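Local coordinates for DUF4393 domain-containing protein (PDB 3H35) that is of unknown function but belongs to the abortive infection alpha (Abi_alpha) family of the helix-turn-helix clan and may take part in phage defence, at residues Q43-L51 and G168-T176. Residues are numbered along the deposited sequence; the frame is centred on the assembly and turned at random.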
loop_
_atom_site.group_PDB
_atom_site.type_symbol
_atom_site.label_atom_id
_atom_site.label_comp_id
_atom_site.label_asym_id
_atom_site.label_seq_id
_atom_site.Cartn_x
_atom_site.Cartn_y
_atom_site.Cartn_z
ATOM N N GLN A 43 -6.693 -0.794 -21.176
ATOM C CA GLN A 43 -6.696 0.645 -20.931
ATOM C C GLN A 43 -7.927 1.065 -20.135
ATOM O O GLN A 43 -7.838 1.815 -19.154
ATOM C CB GLN A 43 -6.694 1.357 -22.272
ATOM C CG GLN A 43 -6.691 2.829 -22.140
ATOM C CD GLN A 43 -6.490 3.514 -23.477
ATOM O OE1 GLN A 43 -5.638 3.088 -24.277
ATOM N NE2 GLN A 43 -7.277 4.579 -23.734
ATOM N N THR A 44 -9.074 0.557 -20.579
ATOM C CA THR A 44 -10.337 0.909 -20.003
ATOM C C THR A 44 -10.419 0.339 -18.607
ATOM O O THR A 44 -10.812 1.048 -17.680
ATOM C CB THR A 44 -11.511 0.405 -20.883
ATOM O OG1 THR A 44 -11.329 0.937 -22.199
ATOM C CG2 THR A 44 -12.880 0.882 -20.348
HETATM N N MSE A 45 -10.059 -0.934 -18.439
HETATM C CA MSE A 45 -10.032 -1.518 -17.106
HETATM C C MSE A 45 -9.093 -0.748 -16.167
HETATM O O MSE A 45 -9.435 -0.529 -15.010
HETATM C CB MSE A 45 -9.638 -2.989 -17.149
HETATM C CG MSE A 45 -9.366 -3.602 -15.765
HETATM SE SE MSE A 45 -10.973 -4.048 -14.700
HETATM C CE MSE A 45 -11.515 -5.639 -15.686
ATOM N N LEU A 46 -7.946 -0.293 -16.671
ATOM C CA LEU A 46 -6.987 0.409 -15.822
ATOM C C LEU A 46 -7.589 1.707 -15.319
ATOM O O LEU A 46 -7.532 1.985 -14.117
ATOM C CB LEU A 46 -5.665 0.672 -16.538
ATOM C CG LEU A 46 -4.757 -0.565 -16.713
ATOM C CD1 LEU A 46 -3.672 -0.286 -17.743
ATOM C CD2 LEU A 46 -4.170 -1.043 -15.418
ATOM N N VAL A 47 -8.212 2.478 -16.211
ATOM C CA VAL A 47 -8.782 3.743 -15.785
ATOM C C VAL A 47 -10.037 3.516 -14.920
ATOM O O VAL A 47 -10.238 4.243 -13.921
ATOM C CB VAL A 47 -9.052 4.747 -16.953
ATOM C CG1 VAL A 47 -7.761 4.975 -17.807
ATOM C CG2 VAL A 47 -10.192 4.278 -17.786
ATOM N N GLU A 48 -10.857 2.511 -15.226
ATOM C CA GLU A 48 -11.992 2.231 -14.329
ATOM C C GLU A 48 -11.533 1.925 -12.919
ATOM O O GLU A 48 -12.062 2.439 -11.942
ATOM C CB GLU A 48 -12.791 1.026 -14.773
ATOM C CG GLU A 48 -13.811 1.341 -15.798
ATOM C CD GLU A 48 -14.705 2.491 -15.332
ATOM O OE1 GLU A 48 -15.414 2.287 -14.283
ATOM O OE2 GLU A 48 -14.629 3.591 -15.988
ATOM N N ARG A 49 -10.573 1.024 -12.850
ATOM C CA ARG A 49 -10.123 0.465 -11.601
ATOM C C ARG A 49 -9.378 1.497 -10.732
ATOM O O ARG A 49 -9.510 1.508 -9.517
ATOM C CB ARG A 49 -9.204 -0.696 -11.975
ATOM C CG ARG A 49 -8.681 -1.486 -10.917
ATOM C CD ARG A 49 -7.886 -2.671 -11.504
ATOM N NE ARG A 49 -6.519 -2.323 -11.867
ATOM C CZ ARG A 49 -5.681 -3.174 -12.446
ATOM N NH1 ARG A 49 -6.098 -4.381 -12.797
ATOM N NH2 ARG A 49 -4.435 -2.806 -12.699
ATOM N N HIS A 50 -8.588 2.364 -11.341
ATOM C CA HIS A 50 -7.778 3.281 -10.566
ATOM C C HIS A 50 -8.310 4.703 -10.516
ATOM O O HIS A 50 -8.009 5.383 -9.571
ATOM C CB HIS A 50 -6.339 3.279 -11.049
ATOM C CG HIS A 50 -5.672 1.952 -10.887
ATOM N ND1 HIS A 50 -5.519 1.350 -9.655
ATOM C CD2 HIS A 50 -5.147 1.096 -11.792
ATOM C CE1 HIS A 50 -4.905 0.186 -9.805
ATOM N NE2 HIS A 50 -4.650 0.016 -11.091
ATOM N N LEU A 51 -9.082 5.154 -11.509
ATOM C CA LEU A 51 -9.538 6.560 -11.543
ATOM C C LEU A 51 -11.048 6.636 -11.308
ATOM O O LEU A 51 -11.480 7.422 -10.494
ATOM C CB LEU A 51 -9.197 7.283 -12.871
ATOM C CG LEU A 51 -7.711 7.465 -13.185
ATOM C CD1 LEU A 51 -7.560 8.246 -14.507
ATOM C CD2 LEU A 51 -6.951 8.096 -11.962
ATOM N N GLY A 168 0.329 8.053 -12.021
ATOM C CA GLY A 168 -0.873 8.884 -12.047
ATOM C C GLY A 168 -0.966 9.662 -13.365
ATOM O O GLY A 168 -2.042 9.793 -13.971
ATOM N N ARG A 169 0.180 10.097 -13.861
ATOM C CA ARG A 169 0.198 10.859 -15.092
ATOM C C ARG A 169 -0.163 9.947 -16.244
ATOM O O ARG A 169 -0.932 10.325 -17.118
ATOM C CB ARG A 169 1.570 11.487 -15.267
ATOM C CG ARG A 169 1.753 12.388 -16.486
ATOM C CD ARG A 169 3.257 12.872 -16.562
ATOM N NE ARG A 169 3.611 13.778 -15.447
ATOM C CZ ARG A 169 4.418 13.511 -14.405
ATOM N NH1 ARG A 169 5.035 12.324 -14.232
ATOM N NH2 ARG A 169 4.616 14.473 -13.493
ATOM N N GLN A 170 0.372 8.717 -16.231
ATOM C CA GLN A 170 0.104 7.777 -17.299
ATOM C C GLN A 170 -1.365 7.451 -17.314
ATOM O O GLN A 170 -1.981 7.445 -18.372
ATOM C CB GLN A 170 0.901 6.476 -17.133
ATOM C CG GLN A 170 0.617 5.456 -18.243
ATOM C CD GLN A 170 1.473 4.208 -18.101
ATOM O OE1 GLN A 170 2.133 3.995 -17.079
ATOM N NE2 GLN A 170 1.507 3.414 -19.149
ATOM N N LEU A 171 -1.945 7.212 -16.131
ATOM C CA LEU A 171 -3.401 6.925 -16.052
ATOM C C LEU A 171 -4.268 8.118 -16.506
ATOM O O LEU A 171 -5.271 7.951 -17.243
ATOM C CB LEU A 171 -3.802 6.499 -14.633
ATOM C CG LEU A 171 -3.433 5.044 -14.290
ATOM C CD1 LEU A 171 -3.467 4.898 -12.779
ATOM C CD2 LEU A 171 -4.380 4.077 -15.087
ATOM N N TRP A 172 -3.886 9.311 -16.053
ATOM C CA TRP A 172 -4.596 10.524 -16.444
ATOM C C TRP A 172 -4.611 10.648 -17.945
ATOM O O TRP A 172 -5.639 10.872 -18.531
ATOM C CB TRP A 172 -3.926 11.767 -15.878
ATOM C CG TRP A 172 -4.876 12.942 -15.829
ATOM C CD1 TRP A 172 -4.942 13.996 -16.690
ATOM C CD2 TRP A 172 -5.923 13.128 -14.877
ATOM N NE1 TRP A 172 -5.950 14.847 -16.304
ATOM C CE2 TRP A 172 -6.561 14.333 -15.188
ATOM C CE3 TRP A 172 -6.359 12.401 -13.764
ATOM C CZ2 TRP A 172 -7.643 14.811 -14.452
ATOM C CZ3 TRP A 172 -7.421 12.896 -13.015
ATOM C CH2 TRP A 172 -8.053 14.085 -13.373
ATOM N N THR A 173 -3.452 10.481 -18.564
ATOM C CA THR A 173 -3.369 10.541 -20.023
ATOM C C THR A 173 -4.199 9.482 -20.754
ATOM O O THR A 173 -4.819 9.783 -21.780
ATOM C CB THR A 173 -1.914 10.457 -20.482
ATOM O OG1 THR A 173 -1.211 11.568 -19.930
ATOM C CG2 THR A 173 -1.804 10.496 -22.015
ATOM N N LEU A 174 -4.225 8.260 -20.230
ATOM C CA LEU A 174 -5.131 7.245 -20.785
ATOM C C LEU A 174 -6.579 7.685 -20.684
ATOM O O LEU A 174 -7.347 7.434 -21.592
ATOM C CB LEU A 174 -5.012 5.910 -20.070
ATOM C CG LEU A 174 -3.728 5.110 -20.300
ATOM C CD1 LEU A 174 -3.729 3.894 -19.329
ATOM C CD2 LEU A 174 -3.557 4.698 -21.773
HETATM N N MSE A 175 -6.951 8.301 -19.562
HETATM C CA MSE A 175 -8.331 8.696 -19.332
HETATM C C MSE A 175 -8.723 9.854 -20.259
HETATM O O MSE A 175 -9.829 9.873 -20.744
HETATM C CB MSE A 175 -8.556 9.034 -17.849
HETATM C CG MSE A 175 -9.884 9.704 -17.479
HETATM SE SE MSE A 175 -9.855 11.673 -17.860
HETATM C CE MSE A 175 -8.434 12.177 -16.587
ATOM N N THR A 176 -7.826 10.806 -20.508
ATOM C CA THR A 176 -8.144 11.963 -21.326
ATOM C C THR A 176 -7.945 11.543 -22.774
ATOM O O THR A 176 -7.119 12.143 -23.478
ATOM C CB THR A 176 -7.265 13.236 -20.955
ATOM O OG1 THR A 176 -5.919 13.077 -21.413
ATOM C CG2 THR A 176 -7.237 13.535 -19.445
#
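Leu171 fits as a knob into the hollow that Leu46, Val47, His50 and Leu51 form on helix 42-52, the knobs-into-holes centre of a helix-helix contact that joins the first and last helices of the modelled chain. The axes cross at -117°, 9.5 Å apart at closest approach. The two methyls of Leu171 divide the hollow: CD1 lies against His50 CB at 3.7 Å, while CD2 rests against Leu46, 3.9 Å from its CB. Beyond the two segments, Leu171 also packs on Leu118 and on Leu108 of the second subunit, so the knob belongs to both the chain's interior and the subunit interface.

Val47 puts CG1 into the shallow dip between Leu174 CB and the backbone N of Met175. With CG1 anti to the carbonyl carbon (chi1 -54°), this methyl comes within 3.7 Å of Leu174 CB. Leu51 stands next to Val47 on the wall of the same hollow, its CD1 wedged against CB of the selenomethionine Met175 at 3.6 Å and also near the Trp172 ring; Leu62 of helix 56-65 touches both Leu51 and Trp172.

No hydrogen bond links the segments, and the fit relies on apolar contact. The imidazole behind Leu171 is held nevertheless: ND1 of His50 is hydrogen-bonded with Gln116 OE1, NE2 accepts a bond from Arg49 NH2, and Arg49 CG lies over one ring face. At the N-terminal end of the 43-51 segment, Gln43 extends its aliphatic chain, CG anti to the backbone N (chi1 -180°), laying its amide carbon CD 3.6 Å from Leu174 CD2.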